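Local coordinates for putative transcriptional regulator (PDB 3R0A), which probably acts as a transcriptional regulator that binds DNA through a winged helix-turn-helix domain and assembles as a two-chain protein, at residues K13-I18 with A27-M32; M32-N37 with D46-S51; S75-D80 with V85-I90. All coordinates share one frame; numbering follows the deposited sequence.

Contact 1 (K13-I18 with A27-M32); sequences KVEDVI and ADLNVM
The carboxylate of Glu15 carries a methyl of Leu29 over one face: CD2 of Leu29 stands almost straight above OE1 of Glu15, 4.0 Å away, so an aliphatic branch rather than a polar group covers that side. The carboxylate also has polar partners: OE2 takes hydrogen bonds from NE1 of Trp118 of the second subunit and from the chain's own Ser1 N, while OE1 has a long, weak ion pair with Lys33. Together these partners fix where the carboxylate lies and would be expected to stabilise its negative charge. Glu15 reaches them with CG beside the backbone N (chi1 -75°) and an extended chain beyond it, roughly perpendicular to the leucine.

A second branch of the leucine completes the contact, with CD1 of Leu29 lying 4.5 Å from CG2 of Ile18, one turn after Glu15. The backbones stay well apart, the nearest CA atoms (Glu15 and Leu29) being 8.5 Å from each other, and only 138 Å² is buried. The pair thus sets helix 14-22 against helix 26-37, the first helix of the winged-helix core. Val14, Val17 and Ile18 also pack on the second subunit, placing helix 14-22 at the dimer interface.

At the start of that helix Lys13 occupies the N-cap position. Its NZ reaches forward to OD2 of Asp16 at a short 2.5 Å, a salt bridge that meets the carboxylate on the syn side but 34° out of its plane.

Contact 2 (M32-N37 with D46-S51); sequences MKSFLN and DALSKS
The first two helices of the winged helix-turn-helix fold meet here, with helix 26-37 supplying Ser34 and Phe35, and helix 45-51, the leading helix of the helix-turn-helix, supplying Leu48. The evidence for a side-chain-mediated contact is the spacing: the closest CA atoms, those of Ser34 and Leu48, are 8.2 Å apart, no hydrogen bond crosses, and 124 Å² is buried.

Leu48 does its work with both terminal branches. CD2 of Leu48 comes to the CE1–CZ side of the Phe35 ring, 3.7 Å from CE1 of Phe35 and 3.9 Å from its CZ, approaching obliquely. The other methyl, CD1 of Leu48, lies 4.2 Å from CB of Ser34, the residue before Phe35. A chi1 of -149° for Leu48, some 30° from the staggered value, accompanies this split between two partners. Phe35 leaves its helix to one side of the direct line to Leu48, yet with CG beside the backbone N (chi1 -86°) the ring swings across the gap, and the ring's stem and the leucine run nearly square to each other. The junction therefore rests on carbon-to-carbon packing.

Around this junction helix 56-68 contributes Val63 against Phe35 and Val59 against Leu48, while Ile43 and Leu52 pack from the adjoining loops. Strand 84-90 meets the same phenylalanine through Tyr88 and Ile90, so Phe35 sits where three helices and the wing converge.

Contact 3 (S75-D80 with V85-I90); sequences SQQNLD and VYIYKI
Strands 75-78 and 85-90 run antiparallel with their axes 4.5 Å apart at closest and 138° between their directions, a marked twist. They form the beta hairpin that is the wing of the winged-helix fold. Ser75 and Ile87 make a hydrogen-bonded pair, Ser75 N to Ile87 O at 2.6 Å and Ile87 N to Ser75 O at 2.8 Å, the latter donor 47° out of the carbonyl plane. Gln77 and Val85 are held more loosely, Gln77 N to Val85 O at 3.1 Å with a weak return bond, Val85 N to Gln77 O, at 3.3 Å.

Ser75, Gln77, Val85 and Ile87 share one face of the sheet. There Gln77, with CG anti to the backbone N (chi1 157°) and extended beyond it, runs its aliphatic part and amide along CG1 of Val85, which NE2 of Gln77 approaches to 3.3 Å. From the turn, CD2 of Leu79 lies 3.9 Å from that CG1 of Val85. Gln76 and Tyr86 occupy the other face, where the Tyr86 ring meets Arg74 by a cation-pi contact and Tyr84 edge-to-face. Ser75 O lies in the plane of the Tyr86 ring at its edge, 3.9 Å from CD1 of Tyr86.

Overall arrangement
From the N terminus the contacts come in series, none enclosing or crossing another. Contact 1 closes the short connection from helix 14-22 into helix 26-37; contact 2 closes the next, from helix 26-37 to helix 45-51; contact 3 closes the hairpin after helix 56-68. Contacts 1 and 2 share Met32, a selenomethionine, and helix 26-37 is their common element, with the centres 14 Å apart. Contact 3 joins them through the inner end of its second strand: CD1 of Ile90 packs 3.5 Å from CB of Phe35 and 3.6 Å from CG of Leu36. Helix 26-37 thereby links the dimer-facing N-terminal helix, the helix-turn-helix and the wing.

Contact 1 (K13-I18 with A27-M32)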
ATOM      1  N   LYS B  13       1.727  -7.897  -9.595  1.00 47.61           N
ATOM      2  CA  LYS B  13       2.997  -8.268 -10.192  1.00 47.96           C
ATOM      3  C   LYS B  13       4.032  -7.329  -9.620  1.00 47.65           C
ATOM      4  O   LYS B  13       3.907  -6.106  -9.734  1.00 48.31           O
ATOM      5  CB  LYS B  13       2.921  -8.159 -11.708  1.00 48.45           C
ATOM      6  CG  LYS B  13       1.995  -9.219 -12.335  1.00 51.73           C
ATOM      7  CD  LYS B  13       1.075  -8.626 -13.421  1.00 56.61           C
ATOM      8  CE  LYS B  13       1.841  -8.074 -14.630  1.00 58.04           C
ATOM      9  NZ  LYS B  13       1.093  -6.941 -15.309  1.00 57.50           N
ATOM     10  N   VAL B  14       5.050  -7.910  -8.996  1.00 46.90           N
ATOM     11  CA  VAL B  14       6.106  -7.173  -8.312  1.00 46.10           C
ATOM     12  C   VAL B  14       6.811  -6.148  -9.207  1.00 45.93           C
ATOM     13  O   VAL B  14       7.327  -5.134  -8.728  1.00 45.75           O
ATOM     14  CB  VAL B  14       7.141  -8.130  -7.704  1.00 45.83           C
ATOM     15  CG1 VAL B  14       8.033  -7.384  -6.737  1.00 47.45           C
ATOM     16  CG2 VAL B  14       6.438  -9.262  -6.947  1.00 47.02           C
ATOM     17  N   GLU B  15       6.831  -6.409 -10.508  1.00 45.30           N
ATOM     18  CA  GLU B  15       7.582  -5.543 -11.410  1.00 44.75           C
ATOM     19  C   GLU B  15       6.734  -4.403 -11.911  1.00 43.96           C
ATOM     20  O   GLU B  15       7.262  -3.350 -12.207  1.00 43.67           O
ATOM     21  CB  GLU B  15       8.242  -6.338 -12.541  1.00 44.18           C
ATOM     22  CG  GLU B  15       9.474  -7.095 -12.020  1.00 44.43           C
ATOM     23  CD  GLU B  15      10.340  -7.737 -13.121  1.00 47.69           C
ATOM     24  OE1 GLU B  15       9.881  -7.880 -14.297  1.00 47.33           O
ATOM     25  OE2 GLU B  15      11.500  -8.086 -12.789  1.00 48.08           O
ATOM     26  N   ASP B  16       5.418  -4.628 -11.989  1.00 43.41           N
ATOM     27  CA  ASP B  16       4.449  -3.541 -12.094  1.00 42.32           C
ATOM     28  C   ASP B  16       4.577  -2.563 -10.902  1.00 41.04           C
ATOM     29  O   ASP B  16       4.396  -1.353 -11.052  1.00 40.95           O
ATOM     30  CB  ASP B  16       3.035  -4.105 -12.180  1.00 42.13           C
ATOM     31  CG  ASP B  16       2.683  -4.580 -13.579  1.00 45.32           C
ATOM     32  OD1 ASP B  16       3.580  -4.587 -14.466  1.00 47.39           O
ATOM     33  OD2 ASP B  16       1.498  -4.942 -13.811  1.00 47.36           O
ATOM     34  N   VAL B  17       4.915  -3.083  -9.733  1.00 39.07           N
ATOM     35  CA  VAL B  17       5.017  -2.243  -8.556  1.00 38.43           C
ATOM     36  C   VAL B  17       6.250  -1.358  -8.641  1.00 38.46           C
ATOM     37  O   VAL B  17       6.219  -0.164  -8.291  1.00 38.35           O
ATOM     38  CB  VAL B  17       5.042  -3.082  -7.259  1.00 38.00           C
ATOM     39  CG1 VAL B  17       5.500  -2.262  -6.078  1.00 36.27           C
ATOM     40  CG2 VAL B  17       3.659  -3.641  -6.988  1.00 37.95           C
ATOM     41  N   ILE B  18       7.336  -1.966  -9.101  1.00 37.66           N
ATOM     42  CA  ILE B  18       8.576  -1.273  -9.342  1.00 37.15           C
ATOM     43  C   ILE B  18       8.408  -0.313 -10.498  1.00 36.48           C
ATOM     44  O   ILE B  18       8.900   0.804 -10.419  1.00 36.96           O
ATOM     45  CB  ILE B  18       9.760  -2.255  -9.608  1.00 37.92           C
ATOM     46  CG1 ILE B  18      10.090  -3.021  -8.315  1.00 37.80           C
ATOM     47  CG2 ILE B  18      11.016  -1.486 -10.140  1.00 37.21           C
ATOM     48  CD1 ILE B  18      11.278  -3.949  -8.450  1.00 40.89           C
ATOM     49  N   ALA B  27      10.423  -0.651 -21.368  1.00 44.47           N
ATOM     50  CA  ALA B  27      11.759  -0.452 -21.885  1.00 44.07           C
ATOM     51  C   ALA B  27      12.732   0.050 -20.822  1.00 44.10           C
ATOM     52  O   ALA B  27      13.813  -0.524 -20.695  1.00 44.00           O
ATOM     53  CB  ALA B  27      11.706   0.499 -23.078  1.00 44.15           C
ATOM     54  N   ASP B  28      12.346   1.091 -20.051  1.00 43.41           N
ATOM     55  CA  ASP B  28      13.176   1.615 -18.950  1.00 43.08           C
ATOM     56  C   ASP B  28      13.537   0.519 -17.995  1.00 42.62           C
ATOM     57  O   ASP B  28      14.636   0.491 -17.433  1.00 42.81           O
ATOM     58  CB  ASP B  28      12.442   2.657 -18.088  1.00 43.21           C
ATOM     59  CG  ASP B  28      12.097   3.920 -18.820  1.00 44.67           C
ATOM     60  OD1 ASP B  28      12.768   4.261 -19.829  1.00 43.87           O
ATOM     61  OD2 ASP B  28      11.135   4.586 -18.355  1.00 47.02           O
ATOM     62  N   LEU B  29      12.574  -0.353 -17.751  1.00 42.38           N
ATOM     63  CA  LEU B  29      12.761  -1.402 -16.781  1.00 42.82           C
ATOM     64  C   LEU B  29      13.765  -2.416 -17.327  1.00 42.78           C
ATOM     65  O   LEU B  29      14.709  -2.810 -16.631  1.00 41.63           O
ATOM     66  CB  LEU B  29      11.416  -2.061 -16.444  1.00 42.95           C
ATOM     67  CG  LEU B  29      11.570  -3.365 -15.665  1.00 42.72           C
ATOM     68  CD1 LEU B  29      11.940  -3.091 -14.192  1.00 40.90           C
ATOM     69  CD2 LEU B  29      10.326  -4.221 -15.810  1.00 41.75           C
ATOM     70  N   ASN B  30      13.542  -2.822 -18.581  1.00 43.28           N
ATOM     71  CA  ASN B  30      14.488  -3.674 -19.312  1.00 43.55           C
ATOM     72  C   ASN B  30      15.893  -3.084 -19.438  1.00 43.32           C
ATOM     73  O   ASN B  30      16.873  -3.811 -19.438  1.00 43.24           O
ATOM     74  CB  ASN B  30      13.942  -4.032 -20.686  1.00 43.87           C
ATOM     75  CG  ASN B  30      12.993  -5.222 -20.639  1.00 45.43           C
ATOM     76  OD1 ASN B  30      12.250  -5.471 -21.585  1.00 48.82           O
ATOM     77  ND2 ASN B  30      13.019  -5.965 -19.538  1.00 47.61           N
ATOM     78  N   VAL B  31      15.991  -1.760 -19.526  1.00 43.13           N
ATOM     79  CA  VAL B  31      17.303  -1.113 -19.433  1.00 41.94           C
ATOM     80  C   VAL B  31      17.842  -1.229 -18.013  1.00 42.02           C
ATOM     81  O   VAL B  31      18.987  -1.594 -17.834  1.00 41.30           O
ATOM     82  CB  VAL B  31      17.290   0.339 -19.939  1.00 41.60           C
ATOM     83  CG1 VAL B  31      18.459   1.127 -19.383  1.00 39.90           C
ATOM     84  CG2 VAL B  31      17.242   0.379 -21.479  1.00 40.76           C
HETATM   85  N   MSE B  32      17.027  -0.934 -17.005  1.00 42.81           N
HETATM   86  CA  MSE B  32      17.488  -1.120 -15.630  1.00 43.75           C
HETATM   87  C   MSE B  32      17.948  -2.567 -15.399  1.00 45.15           C
HETATM   88  O   MSE B  32      18.976  -2.771 -14.738  1.00 44.91           O
HETATM   89  CB  MSE B  32      16.397  -0.780 -14.623  1.00 43.66           C
HETATM   90  CG  MSE B  32      16.839  -0.810 -13.153  1.00 41.62           C
HETATM   91 SE   MSE B  32      15.298  -0.239 -12.121  1.00 38.95          SE
HETATM   92  CE  MSE B  32      16.149   0.666 -10.706  1.00 35.22           C
TER

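Contact 2 (M32-N37 with D46-S51)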
HETATM    1  N   MSE B  32      17.027  -0.934 -17.005  1.00 42.81           N
HETATM    2  CA  MSE B  32      17.488  -1.120 -15.630  1.00 43.75           C
HETATM    3  C   MSE B  32      17.948  -2.567 -15.399  1.00 45.15           C
HETATM    4  O   MSE B  32      18.976  -2.771 -14.738  1.00 44.91           O
HETATM    5  CB  MSE B  32      16.397  -0.780 -14.623  1.00 43.66           C
HETATM    6  CG  MSE B  32      16.839  -0.810 -13.153  1.00 41.62           C
HETATM    7 SE   MSE B  32      15.298  -0.239 -12.121  1.00 38.95          SE
HETATM    8  CE  MSE B  32      16.149   0.666 -10.706  1.00 35.22           C
ATOM      9  N   LYS B  33      17.185  -3.538 -15.937  1.00 46.46           N
ATOM     10  CA  LYS B  33      17.479  -4.984 -15.784  1.00 48.18           C
ATOM     11  C   LYS B  33      18.844  -5.281 -16.416  1.00 49.18           C
ATOM     12  O   LYS B  33      19.653  -6.001 -15.825  1.00 49.88           O
ATOM     13  CB  LYS B  33      16.426  -5.899 -16.452  1.00 48.14           C
ATOM     14  CG  LYS B  33      14.970  -5.769 -16.004  1.00 50.30           C
ATOM     15  CD  LYS B  33      14.591  -6.592 -14.769  1.00 53.04           C
ATOM     16  CE  LYS B  33      13.901  -7.921 -15.114  1.00 53.65           C
ATOM     17  NZ  LYS B  33      12.840  -7.777 -16.157  1.00 53.57           N
ATOM     18  N   SER B  34      19.081  -4.709 -17.602  1.00 49.25           N
ATOM     19  CA  SER B  34      20.355  -4.815 -18.298  1.00 49.87           C
ATOM     20  C   SER B  34      21.576  -4.415 -17.465  1.00 49.69           C
ATOM     21  O   SER B  34      22.631  -5.055 -17.548  1.00 49.58           O
ATOM     22  CB  SER B  34      20.323  -3.975 -19.561  1.00 49.85           C
ATOM     23  OG  SER B  34      20.272  -4.816 -20.697  1.00 53.23           O
ATOM     24  N   PHE B  35      21.431  -3.338 -16.695  1.00 49.36           N
ATOM     25  CA  PHE B  35      22.485  -2.873 -15.813  1.00 48.76           C
ATOM     26  C   PHE B  35      22.612  -3.855 -14.655  1.00 48.96           C
ATOM     27  O   PHE B  35      23.723  -4.248 -14.283  1.00 47.23           O
ATOM     28  CB  PHE B  35      22.170  -1.479 -15.274  1.00 48.28           C
ATOM     29  CG  PHE B  35      22.606  -0.355 -16.167  1.00 48.55           C
ATOM     30  CD1 PHE B  35      21.691   0.307 -16.970  1.00 48.96           C
ATOM     31  CD2 PHE B  35      23.936   0.063 -16.199  1.00 48.02           C
ATOM     32  CE1 PHE B  35      22.103   1.383 -17.790  1.00 49.86           C
ATOM     33  CE2 PHE B  35      24.345   1.130 -17.009  1.00 45.82           C
ATOM     34  CZ  PHE B  35      23.434   1.781 -17.809  1.00 45.49           C
ATOM     35  N   LEU B  36      21.454  -4.241 -14.104  1.00 49.43           N
ATOM     36  CA  LEU B  36      21.383  -5.182 -12.985  1.00 50.39           C
ATOM     37  C   LEU B  36      21.994  -6.554 -13.297  1.00 51.31           C
ATOM     38  O   LEU B  36      22.615  -7.173 -12.440  1.00 51.77           O
ATOM     39  CB  LEU B  36      19.929  -5.334 -12.505  1.00 50.29           C
ATOM     40  CG  LEU B  36      19.394  -4.183 -11.625  1.00 49.07           C
ATOM     41  CD1 LEU B  36      17.940  -4.393 -11.280  1.00 49.87           C
ATOM     42  CD2 LEU B  36      20.206  -4.006 -10.356  1.00 47.73           C
ATOM     43  N   ASN B  37      21.805  -7.002 -14.533  1.00 52.03           N
ATOM     44  CA  ASN B  37      22.325  -8.262 -15.029  1.00 53.49           C
ATOM     45  C   ASN B  37      23.862  -8.266 -15.171  1.00 53.85           C
ATOM     46  O   ASN B  37      24.475  -9.330 -15.149  1.00 53.87           O
ATOM     47  CB  ASN B  37      21.638  -8.582 -16.362  1.00 53.79           C
ATOM     48  CG  ASN B  37      22.025  -9.925 -16.914  1.00 55.64           C
ATOM     49  OD1 ASN B  37      21.787 -10.961 -16.292  1.00 57.18           O
ATOM     50  ND2 ASN B  37      22.632  -9.919 -18.097  1.00 57.52           N
ATOM     51  N   ASP B  46      25.385   3.751 -26.628  1.00 67.33           N
ATOM     52  CA  ASP B  46      25.679   3.113 -27.908  1.00 68.40           C
ATOM     53  C   ASP B  46      25.870   1.600 -27.736  1.00 68.60           C
ATOM     54  O   ASP B  46      25.236   0.806 -28.436  1.00 68.61           O
ATOM     55  CB  ASP B  46      26.894   3.760 -28.577  1.00 68.76           C
ATOM     56  CG  ASP B  46      26.549   5.054 -29.306  1.00 70.83           C
ATOM     57  OD1 ASP B  46      27.487   5.820 -29.617  1.00 72.88           O
ATOM     58  OD2 ASP B  46      25.350   5.322 -29.579  1.00 72.91           O
ATOM     59  N   ALA B  47      26.718   1.207 -26.786  1.00 68.98           N
ATOM     60  CA  ALA B  47      26.926  -0.207 -26.471  1.00 69.53           C
ATOM     61  C   ALA B  47      25.615  -0.897 -26.076  1.00 70.10           C
ATOM     62  O   ALA B  47      25.316  -2.007 -26.519  1.00 70.20           O
ATOM     63  CB  ALA B  47      27.965  -0.350 -25.356  1.00 69.73           C
ATOM     64  N   LEU B  48      24.834  -0.220 -25.243  1.00 70.59           N
ATOM     65  CA  LEU B  48      23.612  -0.774 -24.700  1.00 71.09           C
ATOM     66  C   LEU B  48      22.551  -0.920 -25.771  1.00 72.03           C
ATOM     67  O   LEU B  48      21.731  -1.843 -25.724  1.00 71.99           O
ATOM     68  CB  LEU B  48      23.102   0.151 -23.606  1.00 71.22           C
ATOM     69  CG  LEU B  48      22.337  -0.387 -22.411  1.00 69.85           C
ATOM     70  CD1 LEU B  48      23.026  -1.590 -21.793  1.00 68.62           C
ATOM     71  CD2 LEU B  48      22.253   0.751 -21.426  1.00 68.87           C
ATOM     72  N   SER B  49      22.568   0.009 -26.727  1.00 73.22           N
ATOM     73  CA  SER B  49      21.632   0.001 -27.844  1.00 74.34           C
ATOM     74  C   SER B  49      21.866  -1.227 -28.712  1.00 75.23           C
ATOM     75  O   SER B  49      20.927  -1.795 -29.276  1.00 75.28           O
ATOM     76  CB  SER B  49      21.788   1.271 -28.676  1.00 74.13           C
ATOM     77  OG  SER B  49      20.555   1.621 -29.277  1.00 74.62           O
ATOM     78  N   LYS B  50      23.136  -1.620 -28.813  1.00 76.43           N
ATOM     79  CA  LYS B  50      23.530  -2.834 -29.514  1.00 77.57           C
ATOM     80  C   LYS B  50      23.212  -4.054 -28.652  1.00 78.10           C
ATOM     81  O   LYS B  50      22.778  -5.092 -29.174  1.00 78.47           O
ATOM     82  CB  LYS B  50      25.029  -2.805 -29.862  1.00 77.59           C
ATOM     83  CG  LYS B  50      25.477  -1.641 -30.765  1.00 78.52           C
ATOM     84  CD  LYS B  50      25.143  -1.874 -32.239  1.00 79.73           C
ATOM     85  CE  LYS B  50      26.077  -1.070 -33.160  1.00 80.03           C
ATOM     86  NZ  LYS B  50      25.696  -1.219 -34.605  1.00 79.36           N
ATOM     87  N   SER B  51      23.422  -3.908 -27.340  1.00 78.43           N
ATOM     88  CA  SER B  51      23.261  -4.996 -26.369  1.00 78.81           C
ATOM     89  C   SER B  51      21.831  -5.517 -26.352  1.00 79.09           C
ATOM     90  O   SER B  51      21.598  -6.730 -26.306  1.00 79.39           O
ATOM     91  CB  SER B  51      23.677  -4.527 -24.967  1.00 78.85           C
ATOM     92  OG  SER B  51      23.774  -5.606 -24.049  1.00 78.78           O
TER

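Contact 3 (S75-D80 with V85-I90)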
ATOM      1  N   SER B  75      29.662   8.325 -15.187  1.00 43.10           N
ATOM      2  CA  SER B  75      31.025   8.830 -15.400  1.00 43.86           C
ATOM      3  C   SER B  75      31.273   9.225 -16.869  1.00 43.88           C
ATOM      4  O   SER B  75      30.338   9.251 -17.672  1.00 43.19           O
ATOM      5  CB  SER B  75      32.053   7.788 -14.934  1.00 44.24           C
ATOM      6  OG  SER B  75      33.357   8.332 -14.948  1.00 44.67           O
ATOM      7  N   GLN B  76      32.535   9.535 -17.200  1.00 45.13           N
ATOM      8  CA  GLN B  76      32.956   9.954 -18.560  1.00 45.72           C
ATOM      9  C   GLN B  76      34.140   9.165 -19.059  1.00 46.41           C
ATOM     10  O   GLN B  76      35.137   9.055 -18.354  1.00 46.90           O
ATOM     11  CB  GLN B  76      33.482  11.358 -18.505  1.00 45.81           C
ATOM     12  CG  GLN B  76      32.558  12.452 -18.812  1.00 46.93           C
ATOM     13  CD  GLN B  76      33.255  13.748 -18.612  1.00 49.21           C
ATOM     14  OE1 GLN B  76      32.892  14.506 -17.736  1.00 52.80           O
ATOM     15  NE2 GLN B  76      34.298  14.006 -19.400  1.00 48.91           N
ATOM     16  N   GLN B  77      34.057   8.657 -20.285  1.00 47.37           N
ATOM     17  CA  GLN B  77      35.239   8.201 -21.015  1.00 48.13           C
ATOM     18  C   GLN B  77      35.657   9.290 -22.025  1.00 47.23           C
ATOM     19  O   GLN B  77      35.046   9.443 -23.064  1.00 47.14           O
ATOM     20  CB  GLN B  77      34.951   6.838 -21.675  1.00 48.87           C
ATOM     21  CG  GLN B  77      35.830   6.471 -22.875  1.00 52.37           C
ATOM     22  CD  GLN B  77      35.144   5.511 -23.850  1.00 56.57           C
ATOM     23  OE1 GLN B  77      35.711   5.154 -24.900  1.00 56.43           O
ATOM     24  NE2 GLN B  77      33.915   5.090 -23.510  1.00 57.36           N
ATOM     25  N   ASN B  78      36.673  10.070 -21.685  1.00 47.14           N
ATOM     26  CA  ASN B  78      37.239  11.068 -22.595  1.00 47.00           C
ATOM     27  C   ASN B  78      37.755  10.422 -23.892  1.00 45.86           C
ATOM     28  O   ASN B  78      38.231   9.290 -23.874  1.00 44.79           O
ATOM     29  CB  ASN B  78      38.299  11.908 -21.873  1.00 47.54           C
ATOM     30  CG  ASN B  78      37.673  12.896 -20.833  1.00 51.78           C
ATOM     31  OD1 ASN B  78      36.494  12.767 -20.453  1.00 54.77           O
ATOM     32  ND2 ASN B  78      38.464  13.873 -20.375  1.00 51.74           N
ATOM     33  N   LEU B  79      37.590  11.125 -25.018  1.00 45.20           N
ATOM     34  CA  LEU B  79      37.904  10.577 -26.360  1.00 44.38           C
ATOM     35  C   LEU B  79      39.123  11.268 -26.981  1.00 43.28           C
ATOM     36  O   LEU B  79      39.386  12.416 -26.649  1.00 43.69           O
ATOM     37  CB  LEU B  79      36.696  10.726 -27.313  1.00 43.78           C
ATOM     38  CG  LEU B  79      35.316  10.104 -27.037  1.00 43.33           C
ATOM     39  CD1 LEU B  79      34.345  10.586 -28.099  1.00 38.16           C
ATOM     40  CD2 LEU B  79      35.353   8.588 -26.977  1.00 41.26           C
ATOM     41  N   ASP B  80      39.830  10.585 -27.887  1.00 43.12           N
ATOM     42  CA  ASP B  80      41.049  11.113 -28.556  1.00 43.23           C
ATOM     43  C   ASP B  80      40.888  12.506 -29.109  1.00 42.15           C
ATOM     44  O   ASP B  80      41.699  13.384 -28.844  1.00 41.54           O
ATOM     45  CB  ASP B  80      41.509  10.211 -29.696  1.00 44.01           C
ATOM     46  CG  ASP B  80      42.124   8.912 -29.206  1.00 47.25           C
ATOM     47  OD1 ASP B  80      42.536   8.845 -28.018  1.00 48.94           O
ATOM     48  OD2 ASP B  80      42.190   7.953 -30.014  1.00 50.40           O
ATOM     49  N   VAL B  85      32.052  10.629 -23.914  1.00 42.64           N
ATOM     50  CA  VAL B  85      30.865   9.789 -23.964  1.00 42.35           C
ATOM     51  C   VAL B  85      30.528   9.402 -22.502  1.00 41.82           C
ATOM     52  O   VAL B  85      31.383   8.878 -21.771  1.00 41.32           O
ATOM     53  CB  VAL B  85      31.139   8.566 -24.876  1.00 41.90           C
ATOM     54  CG1 VAL B  85      32.413   7.882 -24.455  1.00 43.32           C
ATOM     55  CG2 VAL B  85      29.976   7.588 -24.912  1.00 41.65           C
ATOM     56  N   TYR B  86      29.305   9.712 -22.064  1.00 41.65           N
ATOM     57  CA  TYR B  86      28.863   9.391 -20.708  1.00 40.44           C
ATOM     58  C   TYR B  86      28.834   7.900 -20.577  1.00 39.64           C
ATOM     59  O   TYR B  86      28.401   7.205 -21.479  1.00 40.28           O
ATOM     60  CB  TYR B  86      27.469   9.913 -20.425  1.00 40.47           C
ATOM     61  CG  TYR B  86      27.349  11.400 -20.219  1.00 41.95           C
ATOM     62  CD1 TYR B  86      28.082  12.066 -19.217  1.00 41.35           C
ATOM     63  CD2 TYR B  86      26.473  12.147 -21.005  1.00 41.23           C
ATOM     64  CE1 TYR B  86      27.950  13.420 -19.029  1.00 40.36           C
ATOM     65  CE2 TYR B  86      26.332  13.511 -20.817  1.00 40.05           C
ATOM     66  CZ  TYR B  86      27.065  14.139 -19.843  1.00 43.90           C
ATOM     67  OH  TYR B  86      26.904  15.515 -19.686  1.00 50.30           O
ATOM     68  N   ILE B  87      29.336   7.395 -19.472  1.00 39.59           N
ATOM     69  CA  ILE B  87      29.141   5.967 -19.151  1.00 40.02           C
ATOM     70  C   ILE B  87      28.446   5.801 -17.794  1.00 39.64           C
ATOM     71  O   ILE B  87      28.640   6.625 -16.908  1.00 39.37           O
ATOM     72  CB  ILE B  87      30.455   5.156 -19.190  1.00 39.43           C
ATOM     73  CG1 ILE B  87      31.568   5.894 -18.438  1.00 39.13           C
ATOM     74  CG2 ILE B  87      30.815   4.791 -20.654  1.00 40.93           C
ATOM     75  CD1 ILE B  87      32.843   5.027 -18.185  1.00 40.64           C
ATOM     76  N   TYR B  88      27.669   4.726 -17.644  1.00 40.16           N
ATOM     77  CA  TYR B  88      26.811   4.534 -16.462  1.00 40.92           C
ATOM     78  C   TYR B  88      27.054   3.232 -15.744  1.00 41.56           C
ATOM     79  O   TYR B  88      27.325   2.211 -16.370  1.00 42.06           O
ATOM     80  CB  TYR B  88      25.335   4.615 -16.861  1.00 40.57           C
ATOM     81  CG  TYR B  88      25.009   5.871 -17.619  1.00 40.44           C
ATOM     82  CD1 TYR B  88      24.514   6.990 -16.950  1.00 39.20           C
ATOM     83  CD2 TYR B  88      25.212   5.954 -19.011  1.00 39.23           C
ATOM     84  CE1 TYR B  88      24.206   8.143 -17.633  1.00 39.98           C
ATOM     85  CE2 TYR B  88      24.930   7.123 -19.699  1.00 39.05           C
ATOM     86  CZ  TYR B  88      24.424   8.209 -18.995  1.00 38.01           C
ATOM     87  OH  TYR B  88      24.110   9.380 -19.628  1.00 39.38           O
ATOM     88  N   LYS B  89      26.979   3.269 -14.420  1.00 42.69           N
ATOM     89  CA  LYS B  89      27.064   2.028 -13.622  1.00 44.32           C
ATOM     90  C   LYS B  89      25.921   1.988 -12.594  1.00 44.19           C
ATOM     91  O   LYS B  89      25.662   2.955 -11.890  1.00 42.33           O
ATOM     92  CB  LYS B  89      28.458   1.846 -12.981  1.00 44.13           C
ATOM     93  CG  LYS B  89      28.734   0.465 -12.362  1.00 46.66           C
ATOM     94  CD  LYS B  89      28.798   0.490 -10.825  1.00 50.12           C
ATOM     95  CE  LYS B  89      30.210   0.756 -10.306  1.00 50.27           C
ATOM     96  NZ  LYS B  89      30.865  -0.534  -9.931  1.00 51.88           N
ATOM     97  N   ILE B  90      25.208   0.870 -12.555  1.00 45.97           N
ATOM     98  CA  ILE B  90      24.060   0.765 -11.650  1.00 47.31           C
ATOM     99  C   ILE B  90      24.554   0.811 -10.201  1.00 48.31           C
ATOM    100  O   ILE B  90      25.554   0.192  -9.883  1.00 48.76           O
ATOM    101  CB  ILE B  90      23.177  -0.476 -11.965  1.00 47.38           C
ATOM    102  CG1 ILE B  90      21.807  -0.341 -11.284  1.00 46.69           C
ATOM    103  CG2 ILE B  90      23.926  -1.834 -11.669  1.00 46.76           C
ATOM    104  CD1 ILE B  90      20.675  -0.851 -12.119  1.00 46.65           C
TER